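PDB 2Y5S: dihydropteroate synthase, which probably catalyses the condensation of para-aminobenzoate with 6-hydroxymethyl-7,8-dihydropterin diphosphate, giving the folate precursor 7,8-dihydropteroate. Local coordinates for residues L143-E151 with Y162-L173. Residues are numbered along the deposited sequence; the frame is centred on the assembly and turned at random.
Sequences LCAMHMLGE and YGDVVTDVRDFL. With 78H (7,8-dihydropteroate), chain P; EDO (1,2-ethanediol), chain V.
The ring of His147 carries most of this contact, meeting three side chains of 162-173: Tyr162, Val169 and Phe172. With Phe172 it forms a T-shaped stack, the imidazole edge toward the phenyl face, with centroids 5.1 Å apart and planes at 88°; His147 CD2 comes closest to Phe172 CD2 and CG. One imidazole face receives a CH-pi contact from Val169, whose CG2 stands 3.7 Å from the ring centroid, almost on the normal. A beta-branched valine suits this place on the helix, since CG2 lies over the imidazole while CG1 reaches back to His147 CB. With its CG anti to the backbone N (chi1 176°), the histidine sends its ring out from the chain to the helix. Histidine fits here because a flat ring can offer both a face and an edge while ND1 is hydrogen-bonded to Lys200.

No hydrogen bond joins the two segments, so apolar and aromatic surfaces hold them together. Tyr162 OH lies in the imidazole plane, 3.3 Å from His147 CE1. Leu149 meets the same tyrosine from the other segment, its CD2 3.6 Å from Tyr162 CZ, while Val165 CG2 covers one phenol face. Tyrosine thus gives Leu149 a ring to rest on and Gly199 a hydroxyl to bond.

Strand 143-146 belongs to the parallel sheet of the TIM-barrel fold, and the helix, N-capped by Asp164, which also salt-bridges Arg294 of the second subunit, packs outside it in the beta-alpha manner, running back at 140° to the strand. On the strand's inner side, Cys144 and Met146 line the product pocket, Met146 SD lying 3.6 Å from N3 of 7,8-dihydropteroate. The Phe172 edge brings CE2 to Met146 O, and Leu173, whose branched apolar end suits packing on strand backbone, sets CD2 3.3 Å from Ala145 O.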
ATOM      1  N   LEU B 143       5.887 -20.910 -16.933  1.00 20.79           N
ATOM      2  CA  LEU B 143       5.065 -20.376 -18.002  1.00 20.39           C
ATOM      3  C   LEU B 143       3.937 -19.579 -17.405  1.00 20.09           C
ATOM      4  O   LEU B 143       3.149 -20.117 -16.618  1.00 20.77           O
ATOM      5  CB  LEU B 143       4.477 -21.506 -18.841  1.00 20.60           C
ATOM      6  CG  LEU B 143       5.434 -22.521 -19.472  1.00 20.07           C
ATOM      7  CD1 LEU B 143       4.647 -23.705 -20.036  1.00 19.80           C
ATOM      8  CD2 LEU B 143       6.247 -21.837 -20.553  1.00 19.26           C
ATOM      9  N   CYS B 144       3.847 -18.308 -17.776  1.00 19.38           N
ATOM     10  CA  CYS B 144       2.729 -17.484 -17.332  1.00 18.99           C
ATOM     11  C   CYS B 144       1.771 -17.266 -18.496  1.00 18.34           C
ATOM     12  O   CYS B 144       2.114 -16.613 -19.486  1.00 18.03           O
ATOM     13  CB  CYS B 144       3.181 -16.145 -16.806  1.00 18.62           C
ATOM     14  SG  CYS B 144       1.788 -15.096 -16.269  1.00 20.90           S
ATOM     15  N   ALA B 145       0.587 -17.837 -18.360  1.00 17.51           N
ATOM     16  CA  ALA B 145      -0.503 -17.669 -19.326  1.00 17.43           C
ATOM     17  C   ALA B 145      -1.349 -16.500 -18.853  1.00 16.95           C
ATOM     18  O   ALA B 145      -1.975 -16.572 -17.791  1.00 17.07           O
ATOM     19  CB  ALA B 145      -1.346 -18.950 -19.378  1.00 17.91           C
ATOM     20  N   MET B 146      -1.344 -15.414 -19.613  1.00 17.09           N
ATOM     21  CA  MET B 146      -2.145 -14.241 -19.287  1.00 16.92           C
ATOM     22  C   MET B 146      -3.449 -14.256 -20.055  1.00 18.50           C
ATOM     23  O   MET B 146      -3.527 -14.841 -21.149  1.00 18.67           O
ATOM     24  CB  MET B 146      -1.375 -12.972 -19.648  1.00 16.76           C
ATOM     25  CG  MET B 146      -1.885 -11.701 -18.980  1.00 15.52           C
ATOM     26  SD  MET B 146      -1.149 -10.219 -19.684  1.00 15.97           S
ATOM     27  CE  MET B 146      -2.205 -10.014 -21.140  1.00 15.40           C
ATOM     28  N   HIS B 147      -4.459 -13.588 -19.497  1.00 18.54           N
ATOM     29  CA  HIS B 147      -5.705 -13.324 -20.201  1.00 19.90           C
ATOM     30  C   HIS B 147      -5.668 -11.976 -20.926  1.00 20.42           C
ATOM     31  O   HIS B 147      -5.414 -10.931 -20.322  1.00 18.42           O
ATOM     32  CB  HIS B 147      -6.897 -13.325 -19.227  1.00 19.94           C
ATOM     33  CG  HIS B 147      -8.196 -12.956 -19.874  1.00 21.57           C
ATOM     34  ND1 HIS B 147      -8.599 -11.646 -20.053  1.00 21.47           N
ATOM     35  CD2 HIS B 147      -9.178 -13.727 -20.397  1.00 22.86           C
ATOM     36  CE1 HIS B 147      -9.763 -11.631 -20.672  1.00 23.07           C
ATOM     37  NE2 HIS B 147     -10.144 -12.879 -20.879  1.00 23.97           N
ATOM     38  N   MET B 148      -5.943 -12.021 -22.224  1.00 21.77           N
ATOM     39  CA  MET B 148      -6.146 -10.827 -23.013  1.00 24.04           C
ATOM     40  C   MET B 148      -7.335 -11.119 -23.897  1.00 25.72           C
ATOM     41  O   MET B 148      -7.451 -12.218 -24.458  1.00 26.43           O
ATOM     42  CB  MET B 148      -4.895 -10.476 -23.836  1.00 24.23           C
ATOM     43  CG  MET B 148      -5.110  -9.400 -24.901  1.00 27.96           C
ATOM     44  SD  MET B 148      -3.631  -8.907 -25.821  1.00 33.15           S
ATOM     45  CE  MET B 148      -2.891 -10.503 -26.045  1.00 27.35           C
ATOM     46  N   LEU B 149      -8.247 -10.163 -24.006  1.00 27.02           N
ATOM     47  CA  LEU B 149      -9.372 -10.324 -24.914  1.00 29.15           C
ATOM     48  C   LEU B 149      -8.889  -9.916 -26.307  1.00 30.05           C
ATOM     49  O   LEU B 149      -8.421  -8.801 -26.498  1.00 30.21           O
ATOM     50  CB  LEU B 149     -10.563  -9.467 -24.461  1.00 30.31           C
ATOM     51  CG  LEU B 149     -11.967 -10.009 -24.715  1.00 33.68           C
ATOM     52  CD1 LEU B 149     -12.139 -11.383 -24.059  1.00 36.94           C
ATOM     53  CD2 LEU B 149     -12.993  -9.032 -24.185  1.00 33.85           C
ATOM     54  N   GLY B 150      -8.976 -10.818 -27.270  1.00 31.32           N
ATOM     55  CA  GLY B 150      -8.584 -10.488 -28.640  1.00 33.02           C
ATOM     56  C   GLY B 150      -8.460 -11.716 -29.507  1.00 34.04           C
ATOM     57  O   GLY B 150      -8.472 -12.830 -29.000  1.00 34.01           O
ATOM     58  N   GLU B 151      -8.373 -11.525 -30.819  0.50 35.59           N
ATOM     59  CA  GLU B 151      -8.132 -12.638 -31.735  0.50 36.29           C
ATOM     60  C   GLU B 151      -6.636 -12.659 -32.054  0.50 35.87           C
ATOM     61  O   GLU B 151      -6.104 -11.680 -32.586  0.50 35.81           O
ATOM     62  CB  GLU B 151      -8.975 -12.505 -33.006  0.50 38.02           C
ATOM     63  CG  GLU B 151      -9.224 -13.830 -33.736  0.50 39.04           C
ATOM     64  CD  GLU B 151      -9.691 -14.953 -32.809  0.50 39.73           C
ATOM     65  OE1 GLU B 151      -9.888 -14.710 -31.598  0.50 39.53           O
ATOM     66  OE2 GLU B 151      -9.855 -16.088 -33.296  0.50 39.84           O
ATOM     67  N   TYR B 162     -17.944  -9.081 -21.530  1.00 41.44           N
ATOM     68  CA  TYR B 162     -17.969 -10.135 -20.510  1.00 39.46           C
ATOM     69  C   TYR B 162     -19.374 -10.334 -19.939  1.00 40.39           C
ATOM     70  O   TYR B 162     -20.200  -9.443 -20.000  1.00 40.95           O
ATOM     71  CB  TYR B 162     -17.036  -9.771 -19.347  1.00 37.41           C
ATOM     72  CG  TYR B 162     -15.609  -9.529 -19.768  1.00 32.89           C
ATOM     73  CD1 TYR B 162     -14.778 -10.593 -20.104  1.00 29.54           C
ATOM     74  CD2 TYR B 162     -15.099  -8.243 -19.864  1.00 29.43           C
ATOM     75  CE1 TYR B 162     -13.457 -10.390 -20.489  1.00 27.67           C
ATOM     76  CE2 TYR B 162     -13.781  -8.026 -20.263  1.00 28.88           C
ATOM     77  CZ  TYR B 162     -12.969  -9.112 -20.579  1.00 26.58           C
ATOM     78  OH  TYR B 162     -11.674  -8.915 -20.985  1.00 24.67           O
ATOM     79  N   GLY B 163     -19.614 -11.509 -19.371  1.00 40.13           N
ATOM     80  CA  GLY B 163     -20.759 -11.740 -18.497  1.00 40.86           C
ATOM     81  C   GLY B 163     -20.293 -11.307 -17.128  1.00 39.49           C
ATOM     82  O   GLY B 163     -20.459 -10.147 -16.761  1.00 40.05           O
ATOM     83  N   ASP B 164     -19.681 -12.226 -16.382  1.00 37.79           N
ATOM     84  CA  ASP B 164     -18.887 -11.854 -15.216  1.00 35.62           C
ATOM     85  C   ASP B 164     -17.417 -11.959 -15.612  1.00 32.31           C
ATOM     86  O   ASP B 164     -16.913 -13.047 -15.889  1.00 31.26           O
ATOM     87  CB  ASP B 164     -19.170 -12.761 -14.019  1.00 36.72           C
ATOM     88  CG  ASP B 164     -18.320 -12.415 -12.805  1.00 37.48           C
ATOM     89  OD1 ASP B 164     -17.551 -11.419 -12.840  1.00 42.15           O
ATOM     90  OD2 ASP B 164     -18.410 -13.130 -11.791  1.00 42.25           O
ATOM     91  N   VAL B 165     -16.736 -10.826 -15.631  1.00 30.05           N
ATOM     92  CA  VAL B 165     -15.367 -10.783 -16.094  1.00 27.88           C
ATOM     93  C   VAL B 165     -14.472 -11.728 -15.283  1.00 27.12           C
ATOM     94  O   VAL B 165     -13.555 -12.323 -15.836  1.00 26.82           O
ATOM     95  CB  VAL B 165     -14.802  -9.343 -16.080  1.00 27.23           C
ATOM     96  CG1 VAL B 165     -14.748  -8.772 -14.653  1.00 26.32           C
ATOM     97  CG2 VAL B 165     -13.424  -9.314 -16.734  1.00 24.67           C
ATOM     98  N   VAL B 166     -14.745 -11.876 -13.986  1.00 26.50           N
ATOM     99  CA  VAL B 166     -13.937 -12.754 -13.136  1.00 25.63           C
ATOM    100  C   VAL B 166     -14.100 -14.210 -13.559  1.00 25.90           C
ATOM    101  O   VAL B 166     -13.118 -14.959 -13.651  1.00 24.78           O
ATOM    102  CB  VAL B 166     -14.309 -12.623 -11.643  1.00 25.90           C
ATOM    103  CG1 VAL B 166     -13.436 -13.559 -10.781  1.00 25.45           C
ATOM    104  CG2 VAL B 166     -14.177 -11.157 -11.174  1.00 24.20           C
ATOM    105  N   THR B 167     -15.342 -14.608 -13.802  1.00 27.26           N
ATOM    106  CA  THR B 167     -15.633 -15.971 -14.230  1.00 28.76           C
ATOM    107  C   THR B 167     -15.067 -16.229 -15.622  1.00 27.76           C
ATOM    108  O   THR B 167     -14.471 -17.280 -15.861  1.00 27.72           O
ATOM    109  CB  THR B 167     -17.149 -16.266 -14.201  1.00 30.54           C
ATOM    110  OG1 THR B 167     -17.635 -16.065 -12.868  1.00 32.90           O
ATOM    111  CG2 THR B 167     -17.442 -17.709 -14.630  1.00 32.24           C
ATOM    112  N   ASP B 168     -15.231 -15.265 -16.531  1.00 27.59           N
ATOM    113  CA  ASP B 168     -14.748 -15.430 -17.914  1.00 27.33           C
ATOM    114  C   ASP B 168     -13.231 -15.540 -17.941  1.00 25.67           C
ATOM    115  O   ASP B 168     -12.669 -16.330 -18.702  1.00 25.31           O
ATOM    116  CB  ASP B 168     -15.173 -14.250 -18.796  1.00 27.57           C
ATOM    117  CG  ASP B 168     -16.679 -14.182 -19.014  1.00 30.60           C
ATOM    118  OD1 ASP B 168     -17.365 -15.221 -18.869  1.00 31.04           O
ATOM    119  OD2 ASP B 168     -17.170 -13.078 -19.336  1.00 31.62           O
ATOM    120  N   VAL B 169     -12.562 -14.719 -17.129  1.00 24.17           N
ATOM    121  CA  VAL B 169     -11.100 -14.742 -17.069  1.00 22.89           C
ATOM    122  C   VAL B 169     -10.653 -16.110 -16.511  1.00 23.20           C
ATOM    123  O   VAL B 169      -9.769 -16.750 -17.077  1.00 22.52           O
ATOM    124  CB  VAL B 169     -10.540 -13.554 -16.215  1.00 22.04           C
ATOM    125  CG1 VAL B 169      -9.098 -13.806 -15.753  1.00 20.30           C
ATOM    126  CG2 VAL B 169     -10.629 -12.236 -17.001  1.00 21.24           C
ATOM    127  N   ARG B 170     -11.296 -16.569 -15.434  1.00 24.20           N
ATOM    128  CA  ARG B 170     -10.942 -17.864 -14.836  1.00 25.09           C
ATOM    129  C   ARG B 170     -11.097 -19.021 -15.819  1.00 25.91           C
ATOM    130  O   ARG B 170     -10.200 -19.858 -15.932  1.00 26.43           O
ATOM    131  CB  ARG B 170     -11.761 -18.163 -13.581  1.00 25.82           C
ATOM    132  CG  ARG B 170     -11.301 -19.439 -12.887  1.00 28.61           C
ATOM    133  CD  ARG B 170     -12.076 -19.760 -11.606  1.00 30.68           C
ATOM    134  NE  ARG B 170     -13.500 -19.886 -11.848  1.00 31.57           N
ATOM    135  CZ  ARG B 170     -14.425 -18.971 -11.551  1.00 33.68           C
ATOM    136  NH1 ARG B 170     -14.100 -17.803 -10.985  1.00 33.04           N
ATOM    137  NH2 ARG B 170     -15.693 -19.223 -11.839  1.00 33.76           N
ATOM    138  N   ASP B 171     -12.215 -19.056 -16.528  1.00 26.25           N
ATOM    139  CA  ASP B 171     -12.500 -20.140 -17.482  1.00 27.23           C
ATOM    140  C   ASP B 171     -11.516 -20.162 -18.643  1.00 25.81           C
ATOM    141  O   ASP B 171     -11.129 -21.229 -19.105  1.00 26.00           O
ATOM    142  CB  ASP B 171     -13.927 -20.022 -18.038  1.00 28.83           C
ATOM    143  CG  ASP B 171     -14.987 -20.293 -16.994  1.00 31.63           C
ATOM    144  OD1 ASP B 171     -14.713 -21.041 -16.037  1.00 35.10           O
ATOM    145  OD2 ASP B 171     -16.106 -19.771 -17.140  1.00 35.06           O
ATOM    146  N   PHE B 172     -11.114 -18.985 -19.114  1.00 24.30           N
ATOM    147  CA  PHE B 172     -10.137 -18.892 -20.195  1.00 23.02           C
ATOM    148  C   PHE B 172      -8.795 -19.443 -19.730  1.00 22.06           C
ATOM    149  O   PHE B 172      -8.134 -20.200 -20.441  1.00 21.27           O
ATOM    150  CB  PHE B 172      -9.972 -17.438 -20.637  1.00 22.74           C
ATOM    151  CG  PHE B 172      -8.764 -17.197 -21.512  1.00 21.96           C
ATOM    152  CD1 PHE B 172      -8.858 -17.339 -22.891  1.00 22.41           C
ATOM    153  CD2 PHE B 172      -7.543 -16.835 -20.960  1.00 19.94           C
ATOM    154  CE1 PHE B 172      -7.762 -17.126 -23.694  1.00 20.85           C
ATOM    155  CE2 PHE B 172      -6.434 -16.614 -21.775  1.00 18.56           C
ATOM    156  CZ  PHE B 172      -6.550 -16.762 -23.140  1.00 20.25           C
ATOM    157  N   LEU B 173      -8.387 -19.041 -18.528  1.00 20.88           N
ATOM    158  CA  LEU B 173      -7.126 -19.477 -17.962  1.00 20.23           C
ATOM    159  C   LEU B 173      -7.162 -20.985 -17.724  1.00 21.64           C
ATOM    160  O   LEU B 173      -6.172 -21.670 -17.947  1.00 21.65           O
ATOM    161  CB  LEU B 173      -6.812 -18.701 -16.680  1.00 19.55           C
ATOM    162  CG  LEU B 173      -6.517 -17.205 -16.901  1.00 18.10           C
ATOM    163  CD1 LEU B 173      -6.439 -16.479 -15.536  1.00 18.20           C
ATOM    164  CD2 LEU B 173      -5.246 -16.994 -17.684  1.00 17.83           C
TER
HETATM  165  O4  78H P1293       0.178  -7.374 -16.782  1.00 34.32           O
HETATM  166  C4  78H P1293       1.024  -8.034 -17.388  1.00 33.75           C
HETATM  167  C5  78H P1293       1.800  -7.478 -18.427  1.00 33.81           C
HETATM  168  N3  78H P1293       1.214  -9.385 -17.057  1.00 33.09           N
HETATM  169  C9  78H P1293       2.730  -8.320 -19.078  1.00 32.47           C
HETATM  170  N5  78H P1293       1.694  -6.165 -18.756  1.00 30.96           N
HETATM  171  C2  78H P1293       2.156 -10.183 -17.776  1.00 32.73           C
HETATM  172  N8  78H P1293       3.527  -7.830 -20.104  1.00 31.24           N
HETATM  173  N1  78H P1293       2.888  -9.618 -18.748  1.00 31.27           N
HETATM  174  C6  78H P1293       2.410  -5.649 -19.775  1.00 33.66           C
HETATM  175  N2  78H P1293       2.310 -11.486 -17.489  1.00 27.86           N
HETATM  176  C7  78H P1293       3.295  -6.504 -20.687  1.00 31.82           C
HETATM  177  C10 78H P1293       2.342  -4.181 -20.086  1.00 34.51           C
HETATM  178  N11 78H P1293       1.184  -3.895 -20.941  1.00 36.12           N
HETATM  179  C15 78H P1293       0.366  -2.908 -20.600  1.00 35.01           C
HETATM  180  C16 78H P1293      -1.010  -3.108 -20.554  1.00 33.81           C
HETATM  181  C17 78H P1293       0.920  -1.673 -20.260  1.00 34.81           C
HETATM  182  C18 78H P1293      -1.841  -2.064 -20.188  1.00 33.62           C
HETATM  183  C19 78H P1293       0.086  -0.626 -19.892  1.00 34.77           C
HETATM  184  C20 78H P1293      -1.293  -0.822 -19.861  1.00 34.01           C
HETATM  185  C21 78H P1293      -2.213   0.322 -19.422  1.00 32.75           C
HETATM  186  O22 78H P1293      -3.371   0.007 -19.137  1.00 32.52           O
HETATM  187  O23 78H P1293      -1.736   1.464 -19.244  1.00 34.41           O
HETATM  188  C1  EDO V1299     -10.889 -15.284 -25.428  1.00 40.46           C
HETATM  189  O1  EDO V1299     -12.092 -14.851 -24.788  1.00 42.64           O
HETATM  190  C2  EDO V1299      -9.820 -14.239 -25.152  1.00 38.63           C
HETATM  191  O2  EDO V1299      -9.425 -13.632 -26.381  1.00 35.50           O